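Local coordinates for protein autotransporter adhesin (PDB 4ERR) that probably directs an effector domain of the Vibrio vulnificus MARTX toxin to membranes through a helical-bundle membrane localization domain, at residues R13-I21 / T63-Q72. Residues are numbered along the deposited sequence; the frame is centred on the assembly and turned at random.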
ATOM      1  N   ARG B  13       1.450 -10.853  -8.801  1.00 29.59           N
ATOM      2  CA  ARG B  13       2.038  -9.611  -9.289  1.00 28.24           C
ATOM      3  C   ARG B  13       2.173  -8.576  -8.165  1.00 26.86           C
ATOM      4  O   ARG B  13       3.209  -7.942  -8.037  1.00 26.58           O
ATOM      5  CB  ARG B  13       1.216  -9.061 -10.440  1.00 27.24           C
ATOM      6  CG  ARG B  13       1.730  -7.764 -11.029  1.00 27.31           C
ATOM      7  CD  ARG B  13       3.146  -7.908 -11.478  1.00 29.07           C
ATOM      8  NE  ARG B  13       3.237  -9.033 -12.375  1.00 29.76           N
ATOM      9  CZ  ARG B  13       2.927  -9.004 -13.667  1.00 31.17           C
ATOM     10  NH1 ARG B  13       2.479  -7.886 -14.246  1.00 31.84           N
ATOM     11  NH2 ARG B  13       3.047 -10.124 -14.383  1.00 36.70           N
ATOM     12  N   ALA B  14       1.126  -8.446  -7.352  1.00 26.56           N
ATOM     13  CA  ALA B  14       1.178  -7.562  -6.178  1.00 25.49           C
ATOM     14  C   ALA B  14       2.372  -7.923  -5.289  1.00 26.37           C
ATOM     15  O   ALA B  14       3.086  -7.036  -4.778  1.00 26.82           O
ATOM     16  CB  ALA B  14      -0.144  -7.638  -5.375  1.00 26.29           C
ATOM     17  N   LYS B  15       2.595  -9.226  -5.091  0.50 27.30           N
ATOM     18  CA  LYS B  15       3.691  -9.684  -4.239  0.50 27.86           C
ATOM     19  C   LYS B  15       5.068  -9.295  -4.786  0.50 27.73           C
ATOM     20  O   LYS B  15       5.944  -8.891  -4.019  0.50 28.11           O
ATOM     21  CB  LYS B  15       3.606 -11.188  -4.035  0.50 29.87           C
ATOM     22  CG  LYS B  15       4.847 -11.803  -3.413  0.50 32.91           C
ATOM     23  CD  LYS B  15       4.723 -13.334  -3.337  0.50 37.35           C
ATOM     24  CE  LYS B  15       5.962 -14.016  -2.761  0.50 40.47           C
ATOM     25  NZ  LYS B  15       5.845 -15.522  -2.765  0.50 43.04           N
ATOM     26  N   VAL B  16       5.263  -9.416  -6.097  1.00 27.53           N
ATOM     27  CA  VAL B  16       6.531  -8.998  -6.720  1.00 29.00           C
ATOM     28  C   VAL B  16       6.824  -7.524  -6.484  1.00 27.17           C
ATOM     29  O   VAL B  16       7.949  -7.142  -6.163  1.00 28.97           O
ATOM     30  CB  VAL B  16       6.549  -9.248  -8.243  1.00 30.26           C
ATOM     31  CG1 VAL B  16       7.805  -8.616  -8.877  1.00 34.08           C
ATOM     32  CG2 VAL B  16       6.479 -10.743  -8.521  1.00 33.40           C
ATOM     33  N   PHE B  17       5.809  -6.689  -6.665  1.00 25.18           N
ATOM     34  CA  PHE B  17       5.979  -5.258  -6.467  1.00 23.90           C
ATOM     35  C   PHE B  17       6.164  -4.936  -4.985  1.00 24.48           C
ATOM     36  O   PHE B  17       6.896  -3.995  -4.639  1.00 26.28           O
ATOM     37  CB  PHE B  17       4.786  -4.500  -7.010  1.00 22.85           C
ATOM     38  CG  PHE B  17       4.645  -4.541  -8.503  1.00 23.81           C
ATOM     39  CD1 PHE B  17       5.757  -4.506  -9.344  1.00 24.95           C
ATOM     40  CD2 PHE B  17       3.374  -4.526  -9.082  1.00 22.73           C
ATOM     41  CE1 PHE B  17       5.616  -4.503 -10.713  1.00 26.12           C
ATOM     42  CE2 PHE B  17       3.222  -4.485 -10.445  1.00 23.30           C
ATOM     43  CZ  PHE B  17       4.356  -4.497 -11.271  1.00 23.73           C
ATOM     44  N   ALA B  18       5.474  -5.696  -4.126  1.00 24.46           N
ATOM     45  CA  ALA B  18       5.513  -5.440  -2.700  1.00 24.75           C
ATOM     46  C   ALA B  18       6.843  -5.776  -2.033  1.00 26.99           C
ATOM     47  O   ALA B  18       7.199  -5.167  -1.029  1.00 27.97           O
ATOM     48  CB  ALA B  18       4.370  -6.193  -1.977  1.00 25.67           C
ATOM     49  N   LYS B  19       7.576  -6.719  -2.619  0.50 28.95           N
ATOM     50  CA  LYS B  19       8.807  -7.236  -2.028  0.50 29.96           C
ATOM     51  C   LYS B  19       9.862  -6.149  -1.666  0.50 29.32           C
ATOM     52  O   LYS B  19      10.297  -6.083  -0.510  0.50 29.18           O
ATOM     53  CB  LYS B  19       9.382  -8.357  -2.919  0.50 31.45           C
ATOM     54  CG  LYS B  19      10.480  -9.179  -2.253  0.50 34.07           C
ATOM     55  CD  LYS B  19      10.901 -10.382  -3.109  0.50 38.66           C
ATOM     56  CE  LYS B  19       9.882 -11.514  -3.050  0.50 41.65           C
ATOM     57  NZ  LYS B  19      10.340 -12.730  -3.785  0.50 45.29           N
ATOM     58  N   PRO B  20      10.260  -5.284  -2.629  1.00 29.50           N
ATOM     59  CA  PRO B  20      11.238  -4.228  -2.290  1.00 29.26           C
ATOM     60  C   PRO B  20      10.698  -3.178  -1.343  1.00 26.97           C
ATOM     61  O   PRO B  20      11.454  -2.573  -0.576  1.00 27.68           O
ATOM     62  CB  PRO B  20      11.574  -3.590  -3.651  1.00 30.59           C
ATOM     63  CG  PRO B  20      10.439  -3.972  -4.557  1.00 31.07           C
ATOM     64  CD  PRO B  20       9.964  -5.310  -4.083  1.00 30.30           C
ATOM     65  N   ILE B  21       9.379  -2.953  -1.393  1.00 26.03           N
ATOM     66  CA  ILE B  21       8.757  -1.974  -0.512  1.00 24.26           C
ATOM     67  C   ILE B  21       8.828  -2.508   0.907  1.00 23.26           C
ATOM     68  O   ILE B  21       9.181  -1.780   1.831  1.00 24.69           O
ATOM     69  CB  ILE B  21       7.288  -1.686  -0.911  1.00 24.01           C
ATOM     70  CG1 ILE B  21       7.201  -1.211  -2.368  1.00 25.13           C
ATOM     71  CG2 ILE B  21       6.665  -0.629   0.010  1.00 24.90           C
ATOM     72  CD1 ILE B  21       5.804  -0.918  -2.849  1.00 26.49           C
ATOM     73  N   THR B  63       3.521   4.105  -4.113  1.00 33.04           N
ATOM     74  CA  THR B  63       2.390   3.294  -4.482  1.00 29.89           C
ATOM     75  C   THR B  63       2.634   1.833  -4.061  1.00 26.75           C
ATOM     76  O   THR B  63       3.680   1.222  -4.395  1.00 27.48           O
ATOM     77  CB  THR B  63       2.171   3.385  -5.998  1.00 30.27           C
ATOM     78  OG1 THR B  63       2.058   4.765  -6.342  1.00 35.19           O
ATOM     79  CG2 THR B  63       0.913   2.635  -6.446  1.00 30.09           C
ATOM     80  N   SER B  64       1.667   1.288  -3.331  1.00 24.33           N
ATOM     81  CA  SER B  64       1.781  -0.060  -2.794  1.00 24.01           C
ATOM     82  C   SER B  64       1.899  -1.093  -3.916  1.00 22.53           C
ATOM     83  O   SER B  64       1.508  -0.857  -5.070  1.00 22.08           O
ATOM     84  CB  SER B  64       0.569  -0.395  -1.928  1.00 24.40           C
ATOM     85  OG  SER B  64      -0.601  -0.523  -2.707  1.00 23.75           O
ATOM     86  N   GLY B  65       2.423  -2.257  -3.587  1.00 22.38           N
ATOM     87  CA  GLY B  65       2.452  -3.377  -4.550  1.00 23.75           C
ATOM     88  C   GLY B  65       1.064  -3.696  -5.104  1.00 23.15           C
ATOM     89  O   GLY B  65       0.877  -3.882  -6.295  1.00 23.03           O
ATOM     90  N   ARG B  66       0.087  -3.779  -4.212  1.00 23.89           N
ATOM     91  CA  ARG B  66      -1.285  -3.998  -4.588  1.00 23.51           C
ATOM     92  C   ARG B  66      -1.764  -2.939  -5.580  1.00 22.54           C
ATOM     93  O   ARG B  66      -2.340  -3.250  -6.628  1.00 22.72           O
ATOM     94  CB  ARG B  66      -2.139  -3.921  -3.331  1.00 25.31           C
ATOM     95  CG  ARG B  66      -3.580  -4.016  -3.602  1.00 27.38           C
ATOM     96  CD  ARG B  66      -4.373  -3.718  -2.343  1.00 28.94           C
ATOM     97  NE  ARG B  66      -4.123  -4.677  -1.286  1.00 30.73           N
ATOM     98  CZ  ARG B  66      -4.594  -4.555  -0.043  1.00 33.95           C
ATOM     99  NH1 ARG B  66      -5.306  -3.492   0.304  1.00 34.09           N
ATOM    100  NH2 ARG B  66      -4.343  -5.490   0.861  1.00 37.89           N
ATOM    101  N   ASN B  67      -1.521  -1.676  -5.272  1.00 21.41           N
ATOM    102  CA  ASN B  67      -2.022  -0.619  -6.149  1.00 22.26           C
ATOM    103  C   ASN B  67      -1.356  -0.638  -7.517  1.00 21.95           C
ATOM    104  O   ASN B  67      -2.010  -0.399  -8.534  1.00 22.81           O
ATOM    105  CB  ASN B  67      -1.973   0.761  -5.486  1.00 20.79           C
ATOM    106  CG  ASN B  67      -3.125   0.985  -4.507  1.00 25.25           C
ATOM    107  OD1 ASN B  67      -3.563   0.046  -3.819  1.00 28.49           O
ATOM    108  ND2 ASN B  67      -3.642   2.208  -4.468  1.00 29.48           N
ATOM    109  N   GLN B  68      -0.062  -0.931  -7.536  1.00 21.47           N
ATOM    110  CA  GLN B  68       0.652  -1.069  -8.802  1.00 21.67           C
ATOM    111  C   GLN B  68       0.040  -2.189  -9.637  1.00 21.94           C
ATOM    112  O   GLN B  68      -0.162  -2.010 -10.849  1.00 23.61           O
ATOM    113  CB  GLN B  68       2.134  -1.333  -8.593  1.00 22.32           C
ATOM    114  CG  GLN B  68       2.939  -0.174  -8.066  1.00 23.05           C
ATOM    115  CD  GLN B  68       4.372  -0.562  -7.813  1.00 26.02           C
ATOM    116  OE1 GLN B  68       4.815  -0.666  -6.652  1.00 30.85           O
ATOM    117  NE2 GLN B  68       5.087  -0.821  -8.865  1.00 26.57           N
ATOM    118  N   ALA B  69      -0.277  -3.321  -9.012  1.00 22.50           N
ATOM    119  CA  ALA B  69      -0.880  -4.464  -9.729  1.00 23.04           C
ATOM    120  C   ALA B  69      -2.302  -4.136 -10.206  1.00 22.32           C
ATOM    121  O   ALA B  69      -2.702  -4.487 -11.320  1.00 23.78           O
ATOM    122  CB  ALA B  69      -0.881  -5.734  -8.840  1.00 24.67           C
ATOM    123  N   LEU B  70      -3.068  -3.471  -9.354  1.00 21.89           N
ATOM    124  CA  LEU B  70      -4.426  -3.031  -9.738  1.00 20.97           C
ATOM    125  C   LEU B  70      -4.420  -2.046 -10.930  1.00 21.60           C
ATOM    126  O   LEU B  70      -5.332  -2.062 -11.748  1.00 22.16           O
ATOM    127  CB  LEU B  70      -5.150  -2.416  -8.551  1.00 20.87           C
ATOM    128  CG  LEU B  70      -5.628  -3.374  -7.468  1.00 21.45           C
ATOM    129  CD1 LEU B  70      -6.184  -2.596  -6.288  1.00 25.14           C
ATOM    130  CD2 LEU B  70      -6.653  -4.344  -8.021  1.00 23.60           C
ATOM    131  N   THR B  71      -3.417  -1.175 -10.997  1.00 21.99           N
ATOM    132  CA  THR B  71      -3.286  -0.244 -12.108  1.00 24.57           C
ATOM    133  C   THR B  71      -3.070  -1.034 -13.402  1.00 23.90           C
ATOM    134  O   THR B  71      -3.628  -0.682 -14.428  1.00 24.92           O
ATOM    135  CB  THR B  71      -2.203   0.812 -11.838  1.00 25.82           C
ATOM    136  OG1 THR B  71      -2.615   1.615 -10.718  1.00 30.57           O
ATOM    137  CG2 THR B  71      -1.937   1.718 -13.061  1.00 31.23           C
ATOM    138  N   GLN B  72      -2.270  -2.110 -13.332  1.00 23.07           N
ATOM    139  CA  GLN B  72      -2.074  -2.964 -14.505  1.00 24.74           C
ATOM    140  C   GLN B  72      -3.360  -3.706 -14.867  1.00 24.53           C
ATOM    141  O   GLN B  72      -3.713  -3.819 -16.053  1.00 26.21           O
ATOM    142  CB  GLN B  72      -0.893  -3.917 -14.288  1.00 25.49           C
ATOM    143  CG  GLN B  72       0.426  -3.164 -14.184  1.00 26.10           C
ATOM    144  CD  GLN B  72       1.635  -4.073 -14.051  1.00 28.76           C
ATOM    145  OE1 GLN B  72       1.594  -5.093 -13.370  1.00 28.96           O
ATOM    146  NE2 GLN B  72       2.706  -3.716 -14.738  1.00 32.38           N
TER
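Phe17 fits as a knob into a hole formed by Gly65, Gln68, Ala69 and Gln72, in a helix-helix pair of the four-helical-bundle membrane localization domain. Helices 7-37 and 65-81 run roughly antiparallel here, with the segment axes at 142° and 7.5 Å apart. Gly65 has no side chain, which permits this closeness. Its CA lies 3.6 Å from Phe17 CB, and Ala18 N is 3.8 Å from the same Gly65 CA.

The Gln68 amide lies over one face of the Phe17 ring, displaced toward the rim and nearly parallel to it, while Gln68 CB meets Phe17 CD2 at 3.5 Å. The ring edge is turned to Gln72, with Phe17 CE2 3.4 Å from Gln72 OE1. The Arg13 chain leaves anti to the backbone N (chi1 180°) and then bends at chi2 and chi3. The guanidinium thus presents its edge to the Gln72 amide, whose plane is turned 75° from its own. One turn before Phe17, Ala14 CB packs 4.0 Å from Ala69 CB.

Ser64 OG caps helix 65-81 by accepting from Asn67 N. Asn67 also hydrogen-bonds Tyr57 and His61 of the second subunit, which places the helix start at the dimer interface. Farther along helix 7-37, Ile21 CD1 rests 3.4 Å from Thr63 O. At the other end, Arg13 NH1 donates to Gln72 OE1 over 3.1 Å, from above the carbonyl plane.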